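Local atomic coordinates of putative agmatinase (Clostridium difficile, PDB entry 3LHL), a protein that probably hydrolyses agmatine to putrescine and urea at a centre of manganese ions. Residues A[133-136]-A[142-145]; A[180-185]-A[228-233]; A[31-36]-A[249-254]. All blocks are in the same frame, centred on the assembly; numbering follows the deposited sequence.

Interaction 1: residues A[133-136]-A[142-145]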
loop_
_atom_site.group_PDB
_atom_site.type_symbol
_atom_site.label_atom_id
_atom_site.label_comp_id
_atom_site.label_asym_id
_atom_site.label_seq_id
_atom_site.Cartn_x
_atom_site.Cartn_y
_atom_site.Cartn_z
ATOM N N SER A 133 14.682 -15.582 5.161
ATOM C CA SER A 133 13.403 -15.486 5.866
ATOM C C SER A 133 12.222 -15.554 4.901
ATOM O O SER A 133 12.233 -14.922 3.841
ATOM C CB SER A 133 13.323 -14.179 6.661
ATOM O OG SER A 133 14.386 -14.072 7.596
ATOM N N LYS A 134 11.206 -16.328 5.272
ATOM C CA LYS A 134 10.012 -16.464 4.453
ATOM C C LYS A 134 9.185 -15.195 4.577
ATOM O O LYS A 134 8.436 -14.838 3.672
ATOM C CB LYS A 134 9.176 -17.661 4.910
ATOM C CG LYS A 134 9.804 -19.009 4.598
ATOM C CD LYS A 134 8.940 -20.158 5.096
ATOM C CE LYS A 134 9.666 -21.491 4.943
ATOM N NZ LYS A 134 8.924 -22.631 5.560
ATOM N N ASN A 135 9.325 -14.517 5.711
ATOM C CA ASN A 135 8.586 -13.290 5.955
ATOM C C ASN A 135 9.521 -12.104 5.823
ATOM O O ASN A 135 10.300 -11.799 6.725
ATOM C CB ASN A 135 7.948 -13.325 7.345
ATOM C CG ASN A 135 6.913 -14.427 7.473
ATOM O OD1 ASN A 135 5.997 -14.523 6.658
ATOM N ND2 ASN A 135 7.056 -15.267 8.492
ATOM N N SER A 136 9.433 -11.449 4.672
ATOM C CA SER A 136 10.261 -10.299 4.346
ATOM C C SER A 136 9.450 -9.345 3.482
ATOM O O SER A 136 8.394 -9.712 2.960
ATOM C CB SER A 136 11.495 -10.772 3.571
ATOM O OG SER A 136 12.151 -9.699 2.921
ATOM N N LYS A 142 4.103 -13.198 -2.292
ATOM C CA LYS A 142 4.125 -14.653 -2.371
ATOM C C LYS A 142 3.344 -15.173 -1.166
ATOM O O LYS A 142 2.559 -16.112 -1.280
ATOM C CB LYS A 142 5.564 -15.172 -2.334
ATOM C CG LYS A 142 5.685 -16.684 -2.470
ATOM C CD LYS A 142 5.127 -17.175 -3.804
ATOM C CE LYS A 142 5.093 -18.693 -3.867
ATOM N NZ LYS A 142 6.446 -19.298 -3.713
ATOM N N ARG A 143 3.556 -14.546 -0.011
ATOM C CA ARG A 143 2.846 -14.940 1.202
ATOM C C ARG A 143 1.347 -14.780 0.993
ATOM O O ARG A 143 0.563 -15.646 1.377
ATOM C CB ARG A 143 3.277 -14.079 2.391
ATOM C CG ARG A 143 4.669 -14.389 2.882
ATOM C CD ARG A 143 4.800 -15.874 3.196
ATOM N NE ARG A 143 6.113 -16.341 2.784
ATOM C CZ ARG A 143 6.326 -17.290 1.883
ATOM N NH1 ARG A 143 5.309 -17.899 1.289
ATOM N NH2 ARG A 143 7.569 -17.606 1.557
ATOM N N ILE A 144 0.958 -13.667 0.378
ATOM C CA ILE A 144 -0.446 -13.406 0.118
ATOM C C ILE A 144 -1.015 -14.379 -0.907
ATOM O O ILE A 144 -2.160 -14.801 -0.793
ATOM C CB ILE A 144 -0.659 -11.954 -0.354
ATOM C CG1 ILE A 144 -0.371 -11.001 0.817
ATOM C CG2 ILE A 144 -2.076 -11.781 -0.906
ATOM C CD1 ILE A 144 -0.486 -9.524 0.485
ATOM N N TRP A 145 -0.216 -14.746 -1.902
ATOM C CA TRP A 145 -0.681 -15.691 -2.905
ATOM C C TRP A 145 -0.965 -17.045 -2.244
ATOM O O TRP A 145 -1.877 -17.764 -2.655
ATOM C CB TRP A 145 0.359 -15.873 -4.007
ATOM C CG TRP A 145 -0.053 -16.899 -5.017
ATOM C CD1 TRP A 145 -0.938 -16.732 -6.045
ATOM C CD2 TRP A 145 0.357 -18.272 -5.056
ATOM N NE1 TRP A 145 -1.107 -17.921 -6.723
ATOM C CE2 TRP A 145 -0.323 -18.881 -6.137
ATOM C CE3 TRP A 145 1.233 -19.048 -4.281
ATOM C CZ2 TRP A 145 -0.155 -20.234 -6.463
ATOM C CZ3 TRP A 145 1.401 -20.392 -4.603
ATOM C CH2 TRP A 145 0.708 -20.972 -5.687
#
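The guanidinium of Arg-143 meets the carbonyl of Lys-134 at its edge, while OD1 of Asn-135 approaches it obliquely and the plane of the Asn-135 amide stands perpendicular to it. The contact belongs to a beta-alpha-beta crossover of the arginase fold: a long loop after strand 115-120 bends back onto helix 140-148, which leads into the neighbouring parallel strand 153-158. NE of Arg-143 donates to Lys-134 O at 2.9 Å in a nearly straight bond, with an N-H...O angle of 167°. The acceptor lies close to the guanidinium plane, but the donor stands 48° above the plane of the carbonyl. Lys-134 O is gripped a second time by the hydroxyl of Thr-139, so this one oxygen is held both by Arg-143 on the helix and by Thr-139 just before it.

Arg-143 reaches the loop with a chain bent at chi2 (-54°) and again at chi3, which turns NE to the carbonyl. Its terminal nitrogens are held by acids, NH1 by Asp-146 and NH2 by Glu-128, and the latter also pairs with Lys-142. The two acids probably balance the charge of Arg-143, which would ease the nearness of Lys-134, whose extended chain leads away from the helix after its CB passes 3.7 Å from NH2 of Arg-143. On the Asn-135 side, the side chains cross at about a right angle, with OD1 3.9 Å from CD of Arg-143.

Interaction 2: residues A[180-185]-A[228-233]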
loop_
_atom_site.group_PDB
_atom_site.type_symbol
_atom_site.label_atom_id
_atom_site.label_comp_id
_atom_site.label_asym_id
_atom_site.label_seq_id
_atom_site.Cartn_x
_atom_site.Cartn_y
_atom_site.Cartn_z
ATOM N N GLY A 180 6.559 -2.935 -16.258
ATOM C CA GLY A 180 7.013 -1.637 -16.725
ATOM C C GLY A 180 5.992 -0.534 -16.904
ATOM O O GLY A 180 6.299 0.485 -17.521
ATOM N N GLY A 181 4.786 -0.713 -16.374
ATOM C CA GLY A 181 3.778 0.320 -16.524
ATOM C C GLY A 181 2.507 0.071 -15.735
ATOM O O GLY A 181 2.380 -0.944 -15.048
ATOM N N ILE A 182 1.568 1.006 -15.837
ATOM C CA ILE A 182 0.288 0.913 -15.138
ATOM C C ILE A 182 -0.872 1.228 -16.088
ATOM O O ILE A 182 -1.996 1.472 -15.651
ATOM C CB ILE A 182 0.233 1.910 -13.961
ATOM C CG1 ILE A 182 0.411 3.334 -14.493
ATOM C CG2 ILE A 182 1.338 1.596 -12.949
ATOM C CD1 ILE A 182 0.338 4.393 -13.437
ATOM N N ASP A 183 -0.589 1.211 -17.386
ATOM C CA ASP A 183 -1.585 1.528 -18.408
ATOM C C ASP A 183 -2.837 0.654 -18.437
ATOM O O ASP A 183 -3.903 1.115 -18.845
ATOM C CB ASP A 183 -0.925 1.515 -19.788
ATOM C CG ASP A 183 0.205 2.522 -19.899
ATOM O OD1 ASP A 183 -0.044 3.723 -19.655
ATOM O OD2 ASP A 183 1.342 2.118 -20.231
ATOM N N THR A 184 -2.718 -0.598 -18.005
ATOM C CA THR A 184 -3.854 -1.506 -18.008
ATOM C C THR A 184 -4.742 -1.389 -16.769
ATOM O O THR A 184 -5.769 -2.066 -16.677
ATOM C CB THR A 184 -3.396 -2.974 -18.115
ATOM O OG1 THR A 184 -2.656 -3.330 -16.940
ATOM C CG2 THR A 184 -2.516 -3.175 -19.341
ATOM N N PHE A 185 -4.363 -0.530 -15.826
ATOM C CA PHE A 185 -5.130 -0.382 -14.586
ATOM C C PHE A 185 -6.626 -0.124 -14.763
ATOM O O PHE A 185 -7.445 -0.751 -14.089
ATOM C CB PHE A 185 -4.537 0.717 -13.702
ATOM C CG PHE A 185 -5.073 0.706 -12.288
ATOM C CD1 PHE A 185 -4.931 -0.429 -11.482
ATOM C CD2 PHE A 185 -5.745 1.814 -11.770
ATOM C CE1 PHE A 185 -5.454 -0.460 -10.179
ATOM C CE2 PHE A 185 -6.272 1.796 -10.472
ATOM C CZ PHE A 185 -6.127 0.653 -9.673
ATOM N N GLN A 228 -1.043 9.634 -10.498
ATOM C CA GLN A 228 -2.293 10.144 -9.941
ATOM C C GLN A 228 -3.528 9.732 -10.735
ATOM O O GLN A 228 -4.642 9.763 -10.213
ATOM C CB GLN A 228 -2.234 11.671 -9.791
ATOM C CG GLN A 228 -2.577 12.468 -11.028
ATOM C CD GLN A 228 -2.422 13.960 -10.800
ATOM O OE1 GLN A 228 -2.669 14.458 -9.702
ATOM N NE2 GLN A 228 -2.026 14.682 -11.841
ATOM N N GLU A 229 -3.332 9.330 -11.986
ATOM C CA GLU A 229 -4.447 8.890 -12.822
ATOM C C GLU A 229 -5.179 7.701 -12.196
ATOM O O GLU A 229 -6.370 7.507 -12.433
ATOM C CB GLU A 229 -3.948 8.499 -14.214
ATOM C CG GLU A 229 -3.590 9.677 -15.103
ATOM C CD GLU A 229 -4.759 10.630 -15.283
ATOM O OE1 GLU A 229 -5.885 10.155 -15.555
ATOM O OE2 GLU A 229 -4.554 11.855 -15.157
ATOM N N ILE A 230 -4.476 6.903 -11.396
ATOM C CA ILE A 230 -5.126 5.753 -10.778
ATOM C C ILE A 230 -6.179 6.221 -9.782
ATOM O O ILE A 230 -7.147 5.511 -9.512
ATOM C CB ILE A 230 -4.128 4.819 -10.047
ATOM C CG1 ILE A 230 -3.613 5.476 -8.763
ATOM C CG2 ILE A 230 -2.973 4.481 -10.967
ATOM C CD1 ILE A 230 -3.008 4.486 -7.786
ATOM N N PHE A 231 -5.999 7.422 -9.238
ATOM C CA PHE A 231 -6.971 7.936 -8.284
ATOM C C PHE A 231 -8.281 8.256 -8.997
ATOM O O PHE A 231 -9.367 7.995 -8.473
ATOM C CB PHE A 231 -6.425 9.181 -7.585
ATOM C CG PHE A 231 -5.154 8.931 -6.828
ATOM C CD1 PHE A 231 -4.994 7.765 -6.080
ATOM C CD2 PHE A 231 -4.117 9.861 -6.858
ATOM C CE1 PHE A 231 -3.820 7.526 -5.375
ATOM C CE2 PHE A 231 -2.941 9.633 -6.156
ATOM C CZ PHE A 231 -2.790 8.460 -5.411
ATOM N N LYS A 232 -8.174 8.805 -10.202
ATOM C CA LYS A 232 -9.351 9.147 -10.985
ATOM C C LYS A 232 -10.064 7.861 -11.407
ATOM O O LYS A 232 -11.290 7.764 -11.341
ATOM C CB LYS A 232 -8.942 9.956 -12.221
ATOM C CG LYS A 232 -10.102 10.646 -12.922
ATOM C CD LYS A 232 -9.630 11.412 -14.149
ATOM C CE LYS A 232 -10.168 10.786 -15.432
ATOM N NZ LYS A 232 -9.756 9.360 -15.603
ATOM N N ILE A 233 -9.278 6.879 -11.834
ATOM C CA ILE A 233 -9.801 5.589 -12.274
ATOM C C ILE A 233 -10.557 4.873 -11.153
ATOM O O ILE A 233 -11.609 4.271 -11.381
ATOM C CB ILE A 233 -8.649 4.698 -12.776
ATOM C CG1 ILE A 233 -8.058 5.317 -14.048
ATOM C CG2 ILE A 233 -9.142 3.278 -13.008
ATOM C CD1 ILE A 233 -6.744 4.720 -14.479
#
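Ile-230 meets the ring of Phe-185 with its CB and, one bond further on, both that ring and Ile-182 with its CG2. The three residues join two connections on the same face of the parallel sheet of the arginase alpha/beta fold: the loop after the outermost strand 176-179, which runs into helix 185-191, and the short helix 229-235. From CB of Ile-230 the nearest ring atom is CE2 of Phe-185 at 3.7 Å, with CD2 at 3.8 Å. The chi1 of Ile-230, 72°, sets CG1 in the crowded position between backbone N and carbonyl carbon, leaving CG2 beside the N, where it faces the loop. The methyl CG2 lies 3.9 Å from CD2 of Phe-185 and 4.1 Å from CD1 of Ile-182. The two isoleucine side chains cross at about a right angle.

A type I turn from Ile-182 to Phe-185, closed by Phe-185 N to Ile-182 O at 3.1 Å, sets both loop side chains toward the helix. With CG anti to the backbone N (chi1 -167°), Phe-185 extends toward Ile-230 and Ile-233, which lie three residues apart and so on one side of their helix. The ring meets these aliphatic branches obliquely. It also makes edge-to-face stacks with Phe-120 and Phe-156, on strands 115-120 and 153-158, and Ile-182 and Ile-230 both rest on Phe-120. The interface is thus an apolar layer between the two connections and the sheet. Ile-233 completes it with the methyls of both its branches, CG2 at 3.9 Å and CD1 at 4.1 Å from CD2 of Phe-185.

Interaction 3: residues A[31-36]-A[249-254]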
loop_
_atom_site.group_PDB
_atom_site.type_symbol
_atom_site.label_atom_id
_atom_site.label_comp_id
_atom_site.label_asym_id
_atom_site.label_seq_id
_atom_site.Cartn_x
_atom_site.Cartn_y
_atom_site.Cartn_z
ATOM N N SER A 31 5.448 7.421 8.559
ATOM C CA SER A 31 4.302 8.132 9.126
ATOM C C SER A 31 4.666 9.325 10.007
ATOM O O SER A 31 4.022 10.369 9.930
ATOM C CB SER A 31 3.400 7.163 9.907
ATOM O OG SER A 31 4.071 6.599 11.018
ATOM N N SER A 32 5.694 9.184 10.838
ATOM C CA SER A 32 6.095 10.285 11.707
ATOM C C SER A 32 6.683 11.430 10.880
ATOM O O SER A 32 6.523 12.598 11.217
ATOM C CB SER A 32 7.114 9.806 12.744
ATOM O OG SER A 32 8.260 9.279 12.112
ATOM N N SER A 33 7.372 11.094 9.801
ATOM C CA SER A 33 7.937 12.121 8.942
ATOM C C SER A 33 6.795 12.847 8.221
ATOM O O SER A 33 6.825 14.062 8.045
ATOM C CB SER A 33 8.883 11.494 7.920
ATOM O OG SER A 33 9.368 12.473 7.023
HETATM N N MSE A 34 5.779 12.091 7.816
HETATM C CA MSE A 34 4.637 12.674 7.127
HETATM C C MSE A 34 3.777 13.491 8.087
HETATM O O MSE A 34 3.118 14.447 7.681
HETATM C CB MSE A 34 3.776 11.577 6.502
HETATM C CG MSE A 34 4.486 10.717 5.471
HETATM SE SE MSE A 34 3.351 9.254 4.914
HETATM C CE MSE A 34 4.538 7.779 5.196
ATOM N N ARG A 35 3.785 13.106 9.359
ATOM C CA ARG A 35 2.979 13.787 10.362
ATOM C C ARG A 35 3.311 15.268 10.518
ATOM O O ARG A 35 2.412 16.106 10.575
ATOM C CB ARG A 35 3.098 13.078 11.717
ATOM C CG ARG A 35 2.314 13.759 12.831
ATOM C CD ARG A 35 2.140 12.863 14.045
ATOM N NE ARG A 35 1.483 11.605 13.693
ATOM C CZ ARG A 35 2.101 10.429 13.654
ATOM N NH1 ARG A 35 3.394 10.345 13.952
ATOM N NH2 ARG A 35 1.432 9.338 13.313
ATOM N N LYS A 36 4.595 15.595 10.577
ATOM C CA LYS A 36 4.992 16.989 10.731
ATOM C C LYS A 36 4.914 17.747 9.414
ATOM O O LYS A 36 5.217 18.936 9.358
ATOM C CB LYS A 36 6.417 17.079 11.282
ATOM C CG LYS A 36 7.473 16.422 10.408
ATOM C CD LYS A 36 8.881 16.757 10.891
ATOM C CE LYS A 36 9.181 18.250 10.733
ATOM N NZ LYS A 36 10.598 18.610 11.038
ATOM N N LEU A 249 8.119 4.256 2.195
ATOM C CA LEU A 249 8.623 5.623 2.193
ATOM C C LEU A 249 9.731 5.608 3.240
ATOM O O LEU A 249 9.487 5.280 4.401
ATOM C CB LEU A 249 7.562 6.636 2.631
ATOM C CG LEU A 249 8.189 7.973 3.084
ATOM C CD1 LEU A 249 8.702 8.755 1.867
ATOM C CD2 LEU A 249 7.172 8.802 3.849
ATOM N N SER A 250 10.948 5.930 2.818
ATOM C CA SER A 250 12.093 5.974 3.720
ATOM C C SER A 250 12.658 7.378 3.523
ATOM O O SER A 250 13.531 7.598 2.689
ATOM C CB SER A 250 13.116 4.913 3.326
ATOM O OG SER A 250 14.051 4.719 4.367
ATOM N N PRO A 251 12.143 8.345 4.301
ATOM C CA PRO A 251 12.446 9.783 4.354
ATOM C C PRO A 251 13.884 10.245 4.179
ATOM O O PRO A 251 14.207 10.948 3.221
ATOM C CB PRO A 251 11.888 10.205 5.715
ATOM C CG PRO A 251 10.744 9.287 5.904
ATOM C CD PRO A 251 11.310 7.960 5.456
ATOM N N ASP A 252 14.740 9.863 5.114
ATOM C CA ASP A 252 16.129 10.288 5.085
ATOM C C ASP A 252 16.886 10.063 3.784
ATOM O O ASP A 252 17.846 10.778 3.506
ATOM C CB ASP A 252 16.895 9.650 6.243
ATOM C CG ASP A 252 16.246 9.926 7.585
ATOM O OD1 ASP A 252 15.738 11.054 7.775
ATOM O OD2 ASP A 252 16.246 9.021 8.450
ATOM N N TYR A 253 16.468 9.095 2.976
ATOM C CA TYR A 253 17.183 8.851 1.727
ATOM C C TYR A 253 16.927 9.915 0.667
ATOM O O TYR A 253 17.633 9.975 -0.339
ATOM C CB TYR A 253 16.863 7.454 1.190
ATOM C CG TYR A 253 17.403 6.355 2.085
ATOM C CD1 TYR A 253 18.738 6.369 2.509
ATOM C CD2 TYR A 253 16.580 5.318 2.525
ATOM C CE1 TYR A 253 19.240 5.371 3.356
ATOM C CE2 TYR A 253 17.069 4.317 3.365
ATOM C CZ TYR A 253 18.397 4.350 3.780
ATOM O OH TYR A 253 18.869 3.375 4.627
ATOM N N ASP A 254 15.920 10.753 0.892
ATOM C CA ASP A 254 15.618 11.844 -0.031
ATOM C C ASP A 254 15.890 13.125 0.738
ATOM O O ASP A 254 15.013 13.648 1.428
ATOM C CB ASP A 254 14.152 11.833 -0.481
ATOM C CG ASP A 254 13.853 12.918 -1.506
ATOM O OD1 ASP A 254 14.709 13.811 -1.695
ATOM O OD2 ASP A 254 12.766 12.884 -2.123
#
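Ser-33 lays its CB and hydroxyl against the ring of Pro-251, with CB 3.5 Å from the proline CG. In the arginase fold this joins helix 30-38, which follows the first strand, to the loop that leaves strand 240-247 at the C-terminal end of the parallel sheet. With OG anti to the backbone N (chi1 176°), the serine turns its oxygen along the proline, 3.6 Å from Pro-251 CB. The same OG has a weak hydrogen bond to Thr-260 of helix 258-278. Pro-251 opens a short 3-10 turn, and its carbonyl oxygen accepts from Asp-254 N at 2.9 Å.

One residue further along the helix, selenomethionine Met-34 packs against Leu-249. Both also pack on Ala-263 of helix 258-278, so the pair sits where helix 30-38, the loop and the C-terminal helix converge. Leu-249 directly follows Glu-248, a residue known to bind manganese in this protein, though this chain does not bind that ion through it here. The placement of the Met-34 methyl is doubtful, but CG of Met-34 lies 3.7 Å and SE 4.0 Å from Leu-249 CD2.

How the interactions relate
From the N terminus, the chain passes strand 10-15 and enters helix 30-38, the first half of interaction 3, whose partner 249-254 arrives only after strand 240-247. This contact therefore closes a loop of more than 200 residues, and both others fall within that span. Interaction 1 comes first, a short local closure that fastens the loop after strand 115-120 to helix 140-148. Interaction 2 follows in series, joining the loop that runs into helix 185-191 to helix 229-235, with strand 196-202 between them in the chain. No two contacts cross or touch: their centres lie about 24 to 26 Å apart, spread around one parallel sheet that carries the manganese site.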